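Local coordinates for envelopment polyprotein (PDB 7A56) that probably drives fusion of the viral and host membranes during entry, as a class II fusion glycoprotein seen here in its postfusion trimer, at residues G385-K390 against I400-M405; L377-N382 against S407-K412. All coordinates share one frame; numbering follows the deposited sequence.

In the fold
Both contacts lie near the C terminus, in a two-sheet β-sandwich consistent with the immunoglobulin-like domain III of class II fusion proteins. The chain runs along strand 373-381, which carries the first half of contact 2, then turns directly into strand 385-391. Strand 399-402 returns beside 385-391, and their pairing, contact 1, closes the shorter loop. Strand 408-414 next comes back beside 373-381, so contact 2 closes a longer loop in which contact 1 is nested. Each contact belongs to a different four-stranded sheet. Their centres are 8 Å apart, and Val402 and Ile400 of one sheet meet Leu379 and Tyr409 of the other, tying the two layers together.

Contact 1. Residues G385-K390 against I400-M405; sequences GSCSIK and IAVDPM. With PO4 (phosphate ion), chain J.
Gly385 and Cys387 pair with Val402 and Ile400 in antiparallel fashion, each couple joined by two backbone hydrogen bonds. Gly385 N gives to Val402 O at 3.0 Å, and Cys387 N gives to Ile400 O at 2.9 Å. Between them Ser386 and Ala401 form a non-hydrogen-bonded pair, small residues that turn to the other face; there Ser386 packs on Leu218 of the second subunit.

The side chain of Cys387 shows how the inner face is filled. Its CB passes Ile400 CG2 at 4.2 Å. With SG anti to the carbonyl carbon (chi1 -68°), the sulfur leans toward Val402 and meets CG1 at 3.9 Å, then ends in a disulfide to Cys427 that fastens this strand to the residue just after strand 422-426. The β-branched Val402 sends its other methyl, CG2, to within 3.7 Å of Gly385 N, where glycine presents bare, very extended backbone. Ile389 CB lies 4.3 Å from Ile400 CG2.

Beyond the pairing, Lys390 NZ donates to phosphate O3 at 3.0 Å and weakly to O4; Lys398 of the same chain and Gln197 of the second subunit also bind this ion, probably from the crystallisation liquor. The arrangement is an antiparallel pair at the edge of one sheet of a β-sandwich, with a disulfide bracing neighbouring strands of that sheet.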
loop_
_atom_site.group_PDB
_atom_site.type_symbol
_atom_site.label_atom_id
_atom_site.label_comp_id
_atom_site.label_asym_id
_atom_site.label_seq_id
_atom_site.Cartn_x
_atom_site.Cartn_y
_atom_site.Cartn_z
ATOM N N GLY A 385 13.625 15.067 19.693
ATOM C CA GLY A 385 12.641 14.122 20.198
ATOM C C GLY A 385 11.550 13.896 19.162
ATOM O O GLY A 385 11.685 14.269 17.993
ATOM N N SER A 386 10.479 13.279 19.608
ATOM C CA SER A 386 9.358 12.949 18.743
ATOM C C SER A 386 8.119 13.281 19.551
ATOM O O SER A 386 8.040 12.903 20.709
ATOM C CB SER A 386 9.365 11.462 18.369
ATOM O OG SER A 386 8.254 11.167 17.528
ATOM N N CYS A 387 7.179 14.025 18.973
ATOM C CA CYS A 387 5.998 14.475 19.688
ATOM C C CYS A 387 4.724 14.036 19.002
ATOM O O CYS A 387 4.637 14.040 17.782
ATOM C CB CYS A 387 5.948 15.997 19.774
ATOM S SG CYS A 387 7.211 16.661 20.799
ATOM N N SER A 388 3.702 13.775 19.793
ATOM C CA SER A 388 2.360 13.687 19.224
ATOM C C SER A 388 1.892 15.052 18.690
ATOM O O SER A 388 2.009 16.074 19.374
ATOM C CB SER A 388 1.403 13.198 20.304
ATOM O OG SER A 388 0.241 12.697 19.711
ATOM N N ILE A 389 1.347 15.093 17.477
ATOM C CA ILE A 389 0.761 16.338 16.978
ATOM C C ILE A 389 -0.745 16.122 16.867
ATOM O O ILE A 389 -1.200 15.080 16.367
ATOM C CB ILE A 389 1.445 16.808 15.669
ATOM C CG1 ILE A 389 0.826 18.129 15.175
ATOM C CG2 ILE A 389 1.522 15.714 14.581
ATOM C CD1 ILE A 389 1.674 18.840 14.094
ATOM N N LYS A 390 -1.522 17.070 17.405
ATOM C CA LYS A 390 -2.983 17.016 17.335
ATOM C C LYS A 390 -3.568 18.350 16.856
ATOM O O LYS A 390 -2.913 19.387 16.913
ATOM C CB LYS A 390 -3.567 16.617 18.700
ATOM C CG LYS A 390 -3.104 15.180 19.098
ATOM C CD LYS A 390 -3.862 14.595 20.239
ATOM C CE LYS A 390 -3.246 13.239 20.609
ATOM N NZ LYS A 390 -3.074 12.307 19.457
ATOM N N ILE A 400 5.497 14.175 15.049
ATOM C CA ILE A 400 6.425 15.081 14.385
ATOM C C ILE A 400 7.759 15.063 15.132
ATOM O O ILE A 400 7.800 15.120 16.368
ATOM C CB ILE A 400 5.844 16.514 14.296
ATOM C CG1 ILE A 400 6.637 17.391 13.298
ATOM C CG2 ILE A 400 5.716 17.119 15.713
ATOM C CD1 ILE A 400 5.975 18.768 13.032
ATOM N N ALA A 401 8.861 14.988 14.381
ATOM C CA ALA A 401 10.169 15.045 15.026
ATOM C C ALA A 401 10.507 16.496 15.331
ATOM O O ALA A 401 10.327 17.365 14.492
ATOM C CB ALA A 401 11.249 14.449 14.128
ATOM N N VAL A 402 11.004 16.751 16.536
ATOM C CA VAL A 402 11.402 18.094 16.944
ATOM C C VAL A 402 12.913 18.121 17.126
ATOM O O VAL A 402 13.551 17.108 17.477
ATOM C CB VAL A 402 10.678 18.583 18.228
ATOM C CG1 VAL A 402 9.133 18.573 17.997
ATOM C CG2 VAL A 402 11.044 17.756 19.469
ATOM N N ASP A 403 13.472 19.293 16.910
ATOM C CA ASP A 403 14.905 19.440 16.730
ATOM C C ASP A 403 15.284 20.829 17.220
ATOM O O ASP A 403 14.734 21.818 16.735
ATOM C CB ASP A 403 15.236 19.215 15.244
ATOM C CG ASP A 403 16.708 19.462 14.877
ATOM O OD1 ASP A 403 17.585 19.499 15.749
ATOM O OD2 ASP A 403 16.985 19.610 13.667
ATOM N N PRO A 404 16.149 20.937 18.236
ATOM C CA PRO A 404 16.686 22.250 18.612
ATOM C C PRO A 404 17.341 23.021 17.476
ATOM O O PRO A 404 17.472 24.230 17.602
ATOM C CB PRO A 404 17.724 21.914 19.698
ATOM C CG PRO A 404 17.338 20.569 20.210
ATOM C CD PRO A 404 16.714 19.847 19.040
ATOM N N MET A 405 17.855 22.368 16.435
ATOM C CA MET A 405 18.564 23.079 15.376
ATOM C C MET A 405 17.615 23.481 14.264
ATOM O O MET A 405 18.068 24.030 13.252
ATOM C CB MET A 405 19.687 22.222 14.756
ATOM C CG MET A 405 20.690 21.611 15.721
ATOM S SD MET A 405 21.527 22.949 16.539
ATOM C CE MET A 405 22.346 23.806 15.235
HETATM P P PO4 J . -6.463 11.748 18.107
HETATM O O1 PO4 J . -7.665 11.082 17.495
HETATM O O2 PO4 J . -6.549 13.249 17.866
HETATM O O3 PO4 J . -5.167 11.223 17.534
HETATM O O4 PO4 J . -6.437 11.453 19.588
#

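Contact 2. Residues L377-N382 against S407-K412; sequences LKLSTN and SEYSIK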
loop_
_atom_site.group_PDB
_atom_site.type_symbol
_atom_site.label_atom_id
_atom_site.label_comp_id
_atom_site.label_asym_id
_atom_site.label_seq_id
_atom_site.Cartn_x
_atom_site.Cartn_y
_atom_site.Cartn_z
ATOM N N LEU A 377 4.599 26.598 11.628
ATOM C CA LEU A 377 4.851 26.677 13.054
ATOM C C LEU A 377 6.307 27.060 13.299
ATOM O O LEU A 377 7.223 26.540 12.640
ATOM C CB LEU A 377 4.546 25.329 13.724
ATOM C CG LEU A 377 3.065 24.970 13.944
ATOM C CD1 LEU A 377 2.344 24.666 12.645
ATOM C CD2 LEU A 377 2.940 23.768 14.867
ATOM N N LYS A 378 6.524 27.933 14.281
ATOM C CA LYS A 378 7.835 28.068 14.910
ATOM C C LYS A 378 7.799 27.411 16.294
ATOM O O LYS A 378 7.019 27.834 17.165
ATOM C CB LYS A 378 8.253 29.538 15.006
ATOM C CG LYS A 378 8.537 30.185 13.654
ATOM C CD LYS A 378 9.748 31.097 13.743
ATOM C CE LYS A 378 9.925 31.911 12.474
ATOM N NZ LYS A 378 9.160 33.202 12.473
ATOM N N LEU A 379 8.661 26.408 16.479
ATOM C CA LEU A 379 8.734 25.562 17.676
ATOM C C LEU A 379 10.062 25.755 18.384
ATOM O O LEU A 379 11.107 25.851 17.731
ATOM C CB LEU A 379 8.642 24.067 17.363
ATOM C CG LEU A 379 7.337 23.534 16.817
ATOM C CD1 LEU A 379 7.285 22.054 17.038
ATOM C CD2 LEU A 379 6.186 24.240 17.490
ATOM N N SER A 380 10.012 25.766 19.718
ATOM C CA SER A 380 11.188 25.638 20.583
ATOM C C SER A 380 11.131 24.296 21.310
ATOM O O SER A 380 10.053 23.816 21.665
ATOM C CB SER A 380 11.269 26.777 21.598
ATOM O OG SER A 380 11.739 27.954 20.982
ATOM N N THR A 381 12.286 23.670 21.475
ATOM C CA THR A 381 12.337 22.404 22.197
ATOM C C THR A 381 13.667 22.312 22.917
ATOM O O THR A 381 14.692 22.823 22.448
ATOM C CB THR A 381 12.122 21.193 21.254
ATOM O OG1 THR A 381 12.250 19.972 21.987
ATOM C CG2 THR A 381 13.139 21.199 20.062
ATOM N N ASN A 382 13.638 21.696 24.094
ATOM C CA ASN A 382 14.875 21.517 24.848
ATOM C C ASN A 382 15.620 20.236 24.445
ATOM O O ASN A 382 16.697 19.955 25.005
ATOM C CB ASN A 382 14.585 21.565 26.373
ATOM C CG ASN A 382 13.704 20.401 26.877
ATOM O OD1 ASN A 382 12.926 19.789 26.151
ATOM N ND2 ASN A 382 13.838 20.111 28.150
ATOM N N SER A 407 13.870 25.548 13.628
ATOM C CA SER A 407 12.820 26.325 14.269
ATOM C C SER A 407 11.514 26.334 13.487
ATOM O O SER A 407 10.450 26.499 14.091
ATOM C CB SER A 407 13.287 27.761 14.481
ATOM O OG SER A 407 12.853 28.563 13.406
ATOM N N GLU A 408 11.574 26.151 12.171
ATOM C CA GLU A 408 10.408 26.255 11.301
ATOM C C GLU A 408 9.934 24.862 10.898
ATOM O O GLU A 408 10.741 24.011 10.496
ATOM C CB GLU A 408 10.743 27.103 10.070
ATOM C CG GLU A 408 10.912 28.564 10.413
ATOM C CD GLU A 408 11.198 29.422 9.191
ATOM O OE1 GLU A 408 11.186 28.887 8.053
ATOM O OE2 GLU A 408 11.428 30.641 9.370
ATOM N N TYR A 409 8.633 24.619 11.061
ATOM C CA TYR A 409 7.979 23.348 10.759
ATOM C C TYR A 409 6.702 23.681 10.003
ATOM O O TYR A 409 6.076 24.692 10.300
ATOM C CB TYR A 409 7.636 22.566 12.052
ATOM C CG TYR A 409 8.848 22.238 12.889
ATOM C CD1 TYR A 409 9.447 23.207 13.689
ATOM C CD2 TYR A 409 9.406 20.946 12.868
ATOM C CE1 TYR A 409 10.575 22.919 14.430
ATOM C CE2 TYR A 409 10.537 20.644 13.621
ATOM C CZ TYR A 409 11.109 21.628 14.384
ATOM O OH TYR A 409 12.218 21.336 15.098
ATOM N N SER A 410 6.324 22.886 9.005
ATOM C CA SER A 410 5.055 23.152 8.330
ATOM C C SER A 410 4.222 21.886 8.271
ATOM O O SER A 410 4.758 20.793 8.101
ATOM C CB SER A 410 5.250 23.710 6.914
ATOM O OG SER A 410 6.101 22.887 6.165
ATOM N N ILE A 411 2.900 22.044 8.385
ATOM C CA ILE A 411 1.969 20.918 8.372
ATOM C C ILE A 411 0.781 21.278 7.496
ATOM O O ILE A 411 0.475 22.452 7.277
ATOM C CB ILE A 411 1.443 20.543 9.773
ATOM C CG1 ILE A 411 0.590 21.654 10.376
ATOM C CG2 ILE A 411 2.581 20.079 10.683
ATOM C CD1 ILE A 411 0.235 21.377 11.835
ATOM N N LYS A 412 0.092 20.247 7.013
ATOM C CA LYS A 412 -1.129 20.434 6.240
ATOM C C LYS A 412 -2.304 19.882 7.038
ATOM O O LYS A 412 -2.177 18.845 7.703
ATOM C CB LYS A 412 -1.008 19.760 4.873
ATOM C CG LYS A 412 -2.288 19.688 4.083
ATOM C CD LYS A 412 -2.046 19.089 2.697
ATOM C CE LYS A 412 -1.796 17.571 2.718
ATOM N NZ LYS A 412 -1.999 16.929 1.355
#
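Leu377 and Tyr409 form the hydrogen-bonded pair at the heart of this contact, where strands 377-381 and 408-412 run antiparallel as the two central strands of a four-stranded sheet, one layer of the β-sandwich.

Backbone bonds set the register. Leu377 N reaches Tyr409 O at 2.8 Å, and Tyr409 N answers to Leu377 O at 2.9 Å, a close pair of nearly straight bonds. Past the non-hydrogen-bonded pair Lys378 and Glu408, Leu379 N donates to Ser407 O at 3.0 Å. That same carbonyl oxygen also receives a CA-H...O contact from Lys378 CA. The strands are strongly twisted, with 131° between their directions, and the two segments diverge beyond this point.

Charged chains occupy the outer face, which suits its position toward solvent. Lys378 and Glu408 lie side by side and point the same way. The contact is made by a methylene: Lys378 CE is 3.7 Å from Glu408 OE2. Lys378 NZ stays 4.6 Å from Glu408 OE2, too far for a salt bridge, although the opposite charges may still favour the arrangement; Lys378 NZ has a long, weak ion pair with Glu360.

Apolar packing fills the inner face. Leu377 CD1 touches Ile411 CD1 at 4.0 Å, helped by the uncommon torsion of the isoleucine: chi1 is 65°, which puts CG1 between the backbone N and the carbonyl carbon and swings the chain toward the leucine. Leu379 crosses Tyr409 at about a right angle. Leu379 CB comes to 3.7 Å from Tyr409 CE1, while Leu379 CD1 sits over one face of the ring, displaced toward the rim. A tyrosine can pack this way and still place a polar tip at the strand's start: Tyr409 OH is hydrogen-bonded to Gln406 O.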